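Local coordinates for 2-(acetamidomethylene)succinate hydrolase (Mesorhizobium loti, PDB 3KXP), which catalyses the last step of vitamin B6 degradation, hydrolysing (E)-2-(acetamidomethylene)succinate to succinic semialdehyde, acetate, ammonia and carbon dioxide, at residues Ile212-Arg215 with Ala216-Tyr220; Ala235-Gln238 with Thr239-Leu243; Thr304-Ala307 with Ile308-Ile312; Arg90-Arg94 with Phe95-Ala99. All coordinates share one frame; numbering follows the deposited sequence.

Interaction 1. Residues Ile212-Arg215 with Ala216-Tyr220; sequences IRIR and AESGY
Arg213 and Glu217 form an i to i+4 salt bridge near the end of helix 209-218, part of the alpha/beta hydrolase fold. Arg213 NH1 gives its proton to Glu217 OE2 at 2.9 Å (N-H...O angle 155°). The oxygen is met on its anti side, near the guanidinium plane, to which the carboxylate stands nearly perpendicular. Bends at chi2 and chi3 of Arg213 (62° and 66°) bring NH1 round to the glutamate, and NE pairs with Glu197 of helix 193-203. Were this arginine an alanine, Glu217 and Glu197 would probably lose their shared positive partner. Ile212 O and Arg213 O accept from Ala216 N and Glu217 N. Ile214 O takes two donors from opposite faces of its plane: Ser218 N at 3.1 Å and Ser218 OG at 2.7 Å. Ser218 OG also bonds Asn80. Arg215 O accepts from Gly219 N at 2.9 Å and faces the edge of the Tyr220 ring. The Arg215 side chain is about 7 Å from that of His294, a probable active-site residue. Its NE pairs with Glu298, and water 1 joins its NH1 to Tyr220 OH. The Arg213 guanidinium lies between two acids, and charge probably fixes all three where the helix ends.

Interaction 2. Residues Ala235-Gln238 with Thr239-Leu243; sequences AMAQ and TARGL
Ala235 O is gripped twice by Thr239. The backbone Thr239 N reaches it at 2.8 Å, and the hydroxyl Thr239 OG1 reaches it at 2.7 Å. The two donors come from opposite faces of the carbonyl plane, with the hydroxyl 39° out of it. Thr239 OG1 lies anti to its own carbonyl carbon, beside the backbone N (chi1 -63°), which turns the hydroxyl toward the carbonyl of the preceding turn. Tyr120 OH is a second partner of this hydroxyl. Ala240 N meets Met236 O at 2.8 Å in a nearly straight bond, with an N-H...O angle of 168°. The two backbone bonds are i to i+4 bonds of helix 233-242 in the alpha/beta hydrolase fold; the hydroxyl bond is added to them. Thr239 places this turn beside the chloride site: its side chain is about 4 Å from those of Ile77 and Leu143, the latter at the start of helix 143-154. On another side of the helix Arg241 folds back. Its CG sits between the backbone N and the carbonyl carbon, and further bends bring NE to Ala237 O at 2.6 Å. That bond is short but bent, and its donor stands above the carbonyl plane. The backbone bond from Arg241 N to the same oxygen is weak, at 3.4 Å. This exposed arginine also meets a crystal neighbour, and its fold-back may partly reflect packing. The extended Gln238 side chain leaves the helix; its OE1 bonds Thr113 OG1 and its NE2 bonds Glu112 O.

Interaction 3. Residues Thr304-Ala307 with Ile308-Ile312; sequences TLKA and ITNFI
Thr304 and Ile308 lie side by side and point the same way on the buried face of helix 301-313. Thr304 CG2 meets Ile308 CD1 at 4.2 Å, and Ile308 CG1 rests 3.3 Å from Thr304 O. Next to them Leu305 CD1 touches Thr309 CG2 at 4.1 Å. Leu87 of helix 85-89 covers both Leu305 and Ile308. Phe311 has CG anti to the backbone N (chi1 -171°), which carries its ring away from the preceding turn to pack on Ser161 and Val163 of strand 159-165. Helix 301-313 is the C-terminal helix of this alpha/beta hydrolase and packs here against the central sheet. The other side is looser: water sits between Lys306 and Asn310, at the edge of the dimer interface. Lys306 NZ and Asn310 OD1 stand 3.6 Å apart. Water 2 accepts from Lys306 NZ at 2.8 Å, donates to Asn310 OD1 and also bonds Thr309 OG1. Water 3 makes a second bridge between the lysine and the asparagine. Asn310 ND2 turns to the dimer partner and bonds Asp283 of the second subunit. A leucine here would probably leave that aspartate without this donor and take one acceptor from both waters. The Lys306 side chain also packs on Thr255 of the second subunit, and Leu284 of that subunit lies against Asn310.

Interaction 4. Residues Arg90-Arg94 with Phe95-Ala99; sequences RLSDR and FTTIA
The loop between helix 85-89 and strand 96-100 turns here into the central sheet. Leu91 O takes the backbone proton of Phe95 at 2.9 Å. It also accepts from Arg94 N at 3.3 Å, so one carbonyl holds the turn. The same oxygen lies at the edge of the Phe95 ring, 3.4 Å from CD1. Leu91 CB packs on Phe95 CD1 at 4.2 Å and also meets Thr97 CG2. Phe95 CG lies anti to its carbonyl carbon (chi1 -53°), which sets the ring beside the Arg94 side chain, pointing the same way. Phe95 CE1 sits over one face of the guanidinium, 3.8 Å from Arg94 CZ and set toward its rim. The two planes are 53° apart, so the groups are not stacked flat. Arg94 NH2 is held by a salt bridge to Asp313. Thr97 OG1 and Ser92 OG are 3.4 Å apart, a weak contact at best. Each has another partner: Lys65 O for the threonine and Met88 O for the serine. Phe95 is buried against Met71 of the neighbouring strand 70-74 and Ile312 of helix 301-313. The turn completes the beta-alpha-beta crossover from strand 70-74 to strand 96-100, typical of alpha/beta hydrolases.

How the interactions relate
From the N terminus, interaction 4 comes first and closes the loop that leads from helix 85-89 into strand 96-100. Interactions 1 and 2 follow, on helices that lie in the chain between strands 159-165 and 258-263 of the central sheet. Interaction 1 packs on helix 193-203, interaction 2 on helices 143-154 and 173-182; their nearest atoms are about 9 Å apart. Interaction 3 lies on the C-terminal helix 301-313. The four come in series, so none nests within or crosses another. Interactions 3 and 4 touch: Ile312 CD1 meets Phe95 CZ at 3.4 Å, tying the last helix to the loop before strand 96-100. Interaction 2 lies across the chain's centre from both.

Interaction 1. Residues Ile212-Arg215 with Ala216-Tyr220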
loop_
_atom_site.group_PDB
_atom_site.type_symbol
_atom_site.label_atom_id
_atom_site.label_comp_id
_atom_site.label_asym_id
_atom_site.label_seq_id
_atom_site.Cartn_x
_atom_site.Cartn_y
_atom_site.Cartn_z
ATOM N N ILE A 212 -2.063 18.398 -21.487
ATOM C CA ILE A 212 -3.070 18.719 -22.484
ATOM C C ILE A 212 -2.421 18.588 -23.864
ATOM O O ILE A 212 -2.971 17.940 -24.760
ATOM C CB ILE A 212 -3.630 20.157 -22.299
ATOM C CG1 ILE A 212 -4.509 20.218 -21.046
ATOM C CG2 ILE A 212 -4.448 20.574 -23.530
ATOM C CD1 ILE A 212 -5.774 19.399 -21.139
ATOM N N ARG A 213 -1.246 19.188 -24.021
ATOM C CA ARG A 213 -0.520 19.132 -25.286
ATOM C C ARG A 213 -0.216 17.687 -25.700
ATOM O O ARG A 213 -0.333 17.341 -26.878
ATOM C CB ARG A 213 0.770 19.958 -25.184
ATOM C CG ARG A 213 1.821 19.689 -26.250
ATOM C CD ARG A 213 1.372 20.005 -27.682
ATOM N NE ARG A 213 1.112 21.420 -27.954
ATOM C CZ ARG A 213 1.234 21.983 -29.161
ATOM N NH1 ARG A 213 1.626 21.255 -30.200
ATOM N NH2 ARG A 213 0.932 23.265 -29.340
ATOM N N ILE A 214 0.165 16.840 -24.745
ATOM C CA ILE A 214 0.448 15.447 -25.074
ATOM C C ILE A 214 -0.800 14.745 -25.627
ATOM O O ILE A 214 -0.714 14.014 -26.613
ATOM C CB ILE A 214 0.992 14.669 -23.849
ATOM C CG1 ILE A 214 2.438 15.094 -23.581
ATOM C CG2 ILE A 214 0.924 13.154 -24.101
ATOM C CD1 ILE A 214 3.038 14.502 -22.317
ATOM N N ARG A 215 -1.951 14.965 -24.997
ATOM C CA ARG A 215 -3.197 14.363 -25.465
ATOM C C ARG A 215 -3.541 14.927 -26.844
ATOM O O ARG A 215 -3.939 14.197 -27.755
ATOM C CB ARG A 215 -4.348 14.679 -24.507
ATOM C CG ARG A 215 -4.386 13.858 -23.232
ATOM C CD ARG A 215 -5.456 14.408 -22.307
ATOM N NE ARG A 215 -5.643 13.609 -21.104
ATOM C CZ ARG A 215 -6.666 12.784 -20.912
ATOM N NH1 ARG A 215 -7.599 12.647 -21.850
ATOM N NH2 ARG A 215 -6.760 12.102 -19.778
ATOM N N ALA A 216 -3.387 16.237 -26.986
ATOM C CA ALA A 216 -3.682 16.914 -28.243
ATOM C C ALA A 216 -2.892 16.360 -29.436
ATOM O O ALA A 216 -3.447 16.141 -30.511
ATOM C CB ALA A 216 -3.413 18.412 -28.093
ATOM N N GLU A 217 -1.601 16.128 -29.243
ATOM C CA GLU A 217 -0.765 15.628 -30.322
ATOM C C GLU A 217 -0.908 14.139 -30.578
ATOM O O GLU A 217 -0.644 13.685 -31.678
ATOM C CB GLU A 217 0.712 15.914 -30.037
ATOM C CG GLU A 217 1.036 17.354 -29.715
ATOM C CD GLU A 217 2.529 17.591 -29.551
ATOM O OE1 GLU A 217 3.212 16.705 -28.988
ATOM O OE2 GLU A 217 3.015 18.664 -29.975
ATOM N N SER A 218 -1.327 13.377 -29.576
ATOM C CA SER A 218 -1.414 11.933 -29.740
ATOM C C SER A 218 -2.770 11.310 -30.028
ATOM O O SER A 218 -2.834 10.266 -30.659
ATOM C CB SER A 218 -0.823 11.246 -28.510
ATOM O OG SER A 218 -1.598 11.535 -27.353
ATOM N N GLY A 219 -3.849 11.928 -29.571
ATOM C CA GLY A 219 -5.153 11.328 -29.792
ATOM C C GLY A 219 -5.991 11.883 -30.922
ATOM O O GLY A 219 -7.141 11.493 -31.095
ATOM N N TYR A 220 -5.424 12.796 -31.696
ATOM C CA TYR A 220 -6.164 13.398 -32.797
ATOM C C TYR A 220 -5.292 13.423 -34.051
ATOM O O TYR A 220 -4.131 13.840 -34.004
ATOM C CB TYR A 220 -6.624 14.811 -32.392
ATOM C CG TYR A 220 -7.374 14.811 -31.073
ATOM C CD1 TYR A 220 -6.697 14.606 -29.867
ATOM C CD2 TYR A 220 -8.764 14.860 -31.039
ATOM C CE1 TYR A 220 -7.382 14.426 -28.671
ATOM C CE2 TYR A 220 -9.462 14.679 -29.841
ATOM C CZ TYR A 220 -8.765 14.452 -28.663
ATOM O OH TYR A 220 -9.441 14.166 -27.491
HETATM O O HOH W 1 -7.632 13.155 -25.035
#

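Interaction 2. Residues Ala235-Gln238 with Thr239-Leu243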
loop_
_atom_site.group_PDB
_atom_site.type_symbol
_atom_site.label_atom_id
_atom_site.label_comp_id
_atom_site.label_asym_id
_atom_site.label_seq_id
_atom_site.Cartn_x
_atom_site.Cartn_y
_atom_site.Cartn_z
ATOM N N ALA A 235 -17.154 2.875 -30.443
ATOM C CA ALA A 235 -16.380 2.158 -29.426
ATOM C C ALA A 235 -16.533 2.852 -28.063
ATOM O O ALA A 235 -16.691 2.191 -27.029
ATOM C CB ALA A 235 -14.889 2.096 -29.830
HETATM N N MSE A 236 -16.487 4.183 -28.074
HETATM C CA MSE A 236 -16.636 4.970 -26.851
HETATM C C MSE A 236 -18.008 4.772 -26.208
HETATM O O MSE A 236 -18.107 4.513 -25.009
HETATM C CB MSE A 236 -16.438 6.462 -27.142
HETATM C CG MSE A 236 -15.080 6.808 -27.702
HETATM SE SE MSE A 236 -13.657 5.980 -26.679
HETATM C CE MSE A 236 -13.370 4.386 -27.755
ATOM N N ALA A 237 -19.059 4.906 -27.014
ATOM C CA ALA A 237 -20.425 4.757 -26.529
ATOM C C ALA A 237 -20.616 3.394 -25.888
ATOM O O ALA A 237 -21.224 3.279 -24.830
ATOM C CB ALA A 237 -21.423 4.946 -27.677
ATOM N N GLN A 238 -20.088 2.359 -26.527
ATOM C CA GLN A 238 -20.220 1.013 -25.987
ATOM C C GLN A 238 -19.362 0.829 -24.743
ATOM O O GLN A 238 -19.780 0.165 -23.795
ATOM C CB GLN A 238 -19.837 -0.023 -27.043
ATOM C CG GLN A 238 -20.763 -0.020 -28.243
ATOM C CD GLN A 238 -20.358 -1.030 -29.286
ATOM O OE1 GLN A 238 -20.416 -2.242 -29.052
ATOM N NE2 GLN A 238 -19.931 -0.541 -30.445
ATOM N N THR A 239 -18.166 1.412 -24.751
ATOM C CA THR A 239 -17.270 1.311 -23.605
ATOM C C THR A 239 -17.875 2.013 -22.388
ATOM O O THR A 239 -17.866 1.465 -21.285
ATOM C CB THR A 239 -15.917 1.938 -23.909
ATOM O OG1 THR A 239 -15.296 1.212 -24.971
ATOM C CG2 THR A 239 -15.028 1.895 -22.689
ATOM N N ALA A 240 -18.405 3.216 -22.602
ATOM C CA ALA A 240 -19.025 3.988 -21.530
ATOM C C ALA A 240 -20.107 3.176 -20.814
ATOM O O ALA A 240 -20.064 3.041 -19.592
ATOM C CB ALA A 240 -19.619 5.289 -22.079
ATOM N N ARG A 241 -21.075 2.623 -21.543
ATOM C CA ARG A 241 -22.095 1.847 -20.844
ATOM C C ARG A 241 -21.569 0.537 -20.277
ATOM O O ARG A 241 -22.167 -0.032 -19.379
ATOM C CB ARG A 241 -23.345 1.607 -21.712
ATOM C CG ARG A 241 -23.135 1.308 -23.171
ATOM C CD ARG A 241 -24.145 2.123 -23.982
ATOM N NE ARG A 241 -23.707 3.511 -24.130
ATOM C CZ ARG A 241 -24.502 4.534 -24.422
ATOM N NH1 ARG A 241 -23.990 5.754 -24.540
ATOM N NH2 ARG A 241 -25.806 4.344 -24.571
ATOM N N GLY A 242 -20.435 0.071 -20.783
ATOM C CA GLY A 242 -19.867 -1.153 -20.252
ATOM C C GLY A 242 -19.260 -0.873 -18.886
ATOM O O GLY A 242 -19.101 -1.778 -18.074
ATOM N N LEU A 243 -18.933 0.394 -18.632
ATOM C CA LEU A 243 -18.331 0.807 -17.368
ATOM C C LEU A 243 -19.305 0.752 -16.198
ATOM O O LEU A 243 -18.895 0.848 -15.047
ATOM C CB LEU A 243 -17.753 2.223 -17.489
ATOM C CG LEU A 243 -16.514 2.364 -18.378
ATOM C CD1 LEU A 243 -16.081 3.813 -18.446
ATOM C CD2 LEU A 243 -15.394 1.507 -17.817
#

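Interaction 3. Residues Thr304-Ala307 with Ile308-Ile312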
loop_
_atom_site.group_PDB
_atom_site.type_symbol
_atom_site.label_atom_id
_atom_site.label_comp_id
_atom_site.label_asym_id
_atom_site.label_seq_id
_atom_site.Cartn_x
_atom_site.Cartn_y
_atom_site.Cartn_z
ATOM N N THR A 304 2.102 10.457 -7.593
ATOM C CA THR A 304 1.689 9.230 -8.267
ATOM C C THR A 304 2.901 8.311 -8.389
ATOM O O THR A 304 2.833 7.111 -8.097
ATOM C CB THR A 304 1.143 9.522 -9.693
ATOM O OG1 THR A 304 -0.046 10.320 -9.602
ATOM C CG2 THR A 304 0.816 8.228 -10.416
ATOM N N LEU A 305 4.013 8.885 -8.828
ATOM C CA LEU A 305 5.244 8.126 -8.995
ATOM C C LEU A 305 5.695 7.521 -7.669
ATOM O O LEU A 305 5.950 6.321 -7.586
ATOM C CB LEU A 305 6.347 9.026 -9.549
ATOM C CG LEU A 305 7.725 8.377 -9.672
ATOM C CD1 LEU A 305 7.648 7.171 -10.606
ATOM C CD2 LEU A 305 8.722 9.409 -10.178
ATOM N N LYS A 306 5.788 8.355 -6.635
ATOM C CA LYS A 306 6.212 7.895 -5.315
ATOM C C LYS A 306 5.304 6.784 -4.763
ATOM O O LYS A 306 5.763 5.860 -4.093
ATOM C CB LYS A 306 6.241 9.069 -4.337
ATOM C CG LYS A 306 7.607 9.356 -3.742
ATOM C CD LYS A 306 8.182 8.138 -3.022
ATOM C CE LYS A 306 9.515 8.452 -2.357
ATOM N NZ LYS A 306 10.077 7.272 -1.632
ATOM N N ALA A 307 4.012 6.887 -5.044
ATOM C CA ALA A 307 3.055 5.899 -4.580
ATOM C C ALA A 307 3.312 4.575 -5.274
ATOM O O ALA A 307 3.169 3.516 -4.670
ATOM C CB ALA A 307 1.648 6.368 -4.865
ATOM N N ILE A 308 3.689 4.632 -6.547
ATOM C CA ILE A 308 3.967 3.411 -7.296
ATOM C C ILE A 308 5.277 2.767 -6.834
ATOM O O ILE A 308 5.353 1.550 -6.658
ATOM C CB ILE A 308 4.040 3.686 -8.809
ATOM C CG1 ILE A 308 2.655 4.081 -9.324
ATOM C CG2 ILE A 308 4.549 2.453 -9.536
ATOM C CD1 ILE A 308 2.631 4.506 -10.772
ATOM N N THR A 309 6.302 3.583 -6.621
ATOM C CA THR A 309 7.584 3.053 -6.178
ATOM C C THR A 309 7.480 2.538 -4.745
ATOM O O THR A 309 8.153 1.582 -4.391
ATOM C CB THR A 309 8.717 4.106 -6.287
ATOM O OG1 THR A 309 8.373 5.276 -5.535
ATOM C CG2 THR A 309 8.935 4.502 -7.747
ATOM N N ASN A 310 6.635 3.147 -3.920
ATOM C CA ASN A 310 6.488 2.654 -2.548
ATOM C C ASN A 310 5.844 1.271 -2.598
ATOM O O ASN A 310 6.200 0.372 -1.837
ATOM C CB ASN A 310 5.601 3.578 -1.707
ATOM C CG ASN A 310 6.318 4.840 -1.258
ATOM O OD1 ASN A 310 7.537 4.844 -1.061
ATOM N ND2 ASN A 310 5.555 5.916 -1.070
ATOM N N PHE A 311 4.903 1.119 -3.526
ATOM C CA PHE A 311 4.157 -0.121 -3.710
ATOM C C PHE A 311 5.004 -1.297 -4.174
ATOM O O PHE A 311 5.164 -2.276 -3.449
ATOM C CB PHE A 311 3.031 0.102 -4.723
ATOM C CG PHE A 311 2.070 -1.050 -4.834
ATOM C CD1 PHE A 311 1.628 -1.481 -6.080
ATOM C CD2 PHE A 311 1.576 -1.677 -3.692
ATOM C CE1 PHE A 311 0.705 -2.519 -6.190
ATOM C CE2 PHE A 311 0.655 -2.713 -3.785
ATOM C CZ PHE A 311 0.214 -3.139 -5.037
ATOM N N ILE A 312 5.546 -1.195 -5.383
ATOM C CA ILE A 312 6.343 -2.273 -5.961
ATOM C C ILE A 312 7.731 -2.522 -5.349
ATOM O O ILE A 312 8.256 -3.632 -5.455
ATOM C CB ILE A 312 6.493 -2.067 -7.489
ATOM C CG1 ILE A 312 7.143 -0.713 -7.767
ATOM C CG2 ILE A 312 5.118 -2.131 -8.161
ATOM C CD1 ILE A 312 7.327 -0.401 -9.226
HETATM O O HOH W 2 9.225 4.977 -2.906
HETATM O O HOH W 3 9.000 6.213 1.103
#

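Interaction 4. Residues Arg90-Arg94 with Phe95-Ala99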
loop_
_atom_site.group_PDB
_atom_site.type_symbol
_atom_site.label_atom_id
_atom_site.label_comp_id
_atom_site.label_asym_id
_atom_site.label_seq_id
_atom_site.Cartn_x
_atom_site.Cartn_y
_atom_site.Cartn_z
ATOM N N ARG A 90 10.518 7.605 -16.213
ATOM C CA ARG A 90 10.971 7.527 -14.825
ATOM C C ARG A 90 11.173 6.109 -14.300
ATOM O O ARG A 90 11.848 5.912 -13.293
ATOM C CB ARG A 90 9.966 8.236 -13.915
ATOM C CG ARG A 90 9.938 9.748 -14.028
ATOM C CD ARG A 90 11.039 10.374 -13.192
ATOM N NE ARG A 90 10.840 11.808 -13.029
ATOM C CZ ARG A 90 9.745 12.357 -12.513
ATOM N NH1 ARG A 90 8.739 11.595 -12.108
ATOM N NH2 ARG A 90 9.652 13.675 -12.402
ATOM N N LEU A 91 10.588 5.125 -14.968
ATOM C CA LEU A 91 10.708 3.746 -14.511
ATOM C C LEU A 91 11.390 2.835 -15.518
ATOM O O LEU A 91 11.564 1.644 -15.255
ATOM C CB LEU A 91 9.315 3.190 -14.188
ATOM C CG LEU A 91 8.550 3.860 -13.041
ATOM C CD1 LEU A 91 7.058 3.571 -13.155
ATOM C CD2 LEU A 91 9.101 3.375 -11.720
ATOM N N SER A 92 11.779 3.405 -16.658
ATOM C CA SER A 92 12.419 2.671 -17.755
ATOM C C SER A 92 13.750 1.992 -17.455
ATOM O O SER A 92 14.042 0.926 -18.001
ATOM C CB SER A 92 12.604 3.593 -18.959
ATOM O OG SER A 92 11.355 3.900 -19.546
ATOM N N ASP A 93 14.559 2.611 -16.605
ATOM C CA ASP A 93 15.847 2.037 -16.259
ATOM C C ASP A 93 15.742 0.739 -15.460
ATOM O O ASP A 93 16.682 -0.051 -15.447
ATOM C CB ASP A 93 16.688 3.061 -15.489
ATOM C CG ASP A 93 15.845 3.987 -14.622
ATOM O OD1 ASP A 93 15.141 3.501 -13.708
ATOM O OD2 ASP A 93 15.891 5.214 -14.861
ATOM N N ARG A 94 14.594 0.501 -14.826
ATOM C CA ARG A 94 14.398 -0.699 -14.004
ATOM C C ARG A 94 13.329 -1.650 -14.537
ATOM O O ARG A 94 13.300 -2.825 -14.163
ATOM C CB ARG A 94 14.016 -0.299 -12.577
ATOM C CG ARG A 94 14.945 0.715 -11.922
ATOM C CD ARG A 94 14.199 1.486 -10.837
ATOM N NE ARG A 94 13.509 0.570 -9.936
ATOM C CZ ARG A 94 12.536 0.914 -9.101
ATOM N NH1 ARG A 94 12.112 2.168 -9.028
ATOM N NH2 ARG A 94 11.974 -0.014 -8.350
ATOM N N PHE A 95 12.433 -1.143 -15.377
ATOM C CA PHE A 95 11.384 -1.987 -15.940
ATOM C C PHE A 95 11.215 -1.758 -17.438
ATOM O O PHE A 95 11.597 -0.714 -17.975
ATOM C CB PHE A 95 10.009 -1.712 -15.304
ATOM C CG PHE A 95 9.983 -1.778 -13.804
ATOM C CD1 PHE A 95 10.335 -0.669 -13.040
ATOM C CD2 PHE A 95 9.562 -2.933 -13.155
ATOM C CE1 PHE A 95 10.268 -0.708 -11.655
ATOM C CE2 PHE A 95 9.493 -2.983 -11.766
ATOM C CZ PHE A 95 9.845 -1.869 -11.016
ATOM N N THR A 96 10.638 -2.759 -18.098
ATOM C CA THR A 96 10.318 -2.667 -19.516
ATOM C C THR A 96 8.910 -2.065 -19.475
ATOM O O THR A 96 7.925 -2.770 -19.240
ATOM C CB THR A 96 10.254 -4.065 -20.189
ATOM O OG1 THR A 96 11.557 -4.667 -20.180
ATOM C CG2 THR A 96 9.770 -3.940 -21.629
ATOM N N THR A 97 8.831 -0.753 -19.660
ATOM C CA THR A 97 7.560 -0.044 -19.629
ATOM C C THR A 97 6.889 -0.005 -20.996
ATOM O O THR A 97 7.470 0.468 -21.977
ATOM C CB THR A 97 7.751 1.406 -19.148
ATOM O OG1 THR A 97 8.560 2.121 -20.092
ATOM C CG2 THR A 97 8.434 1.431 -17.790
ATOM N N ILE A 98 5.654 -0.489 -21.055
ATOM C CA ILE A 98 4.904 -0.498 -22.299
ATOM C C ILE A 98 3.494 0.039 -22.082
ATOM O O ILE A 98 2.744 -0.477 -21.248
ATOM C CB ILE A 98 4.812 -1.927 -22.893
ATOM C CG1 ILE A 98 6.222 -2.454 -23.205
ATOM C CG2 ILE A 98 3.974 -1.904 -24.159
ATOM C CD1 ILE A 98 6.273 -3.844 -23.853
ATOM N N ALA A 99 3.147 1.088 -22.821
ATOM C CA ALA A 99 1.816 1.679 -22.732
ATOM C C ALA A 99 1.001 1.084 -23.872
ATOM O O ALA A 99 1.496 0.956 -24.990
ATOM C CB ALA A 99 1.899 3.193 -22.873
#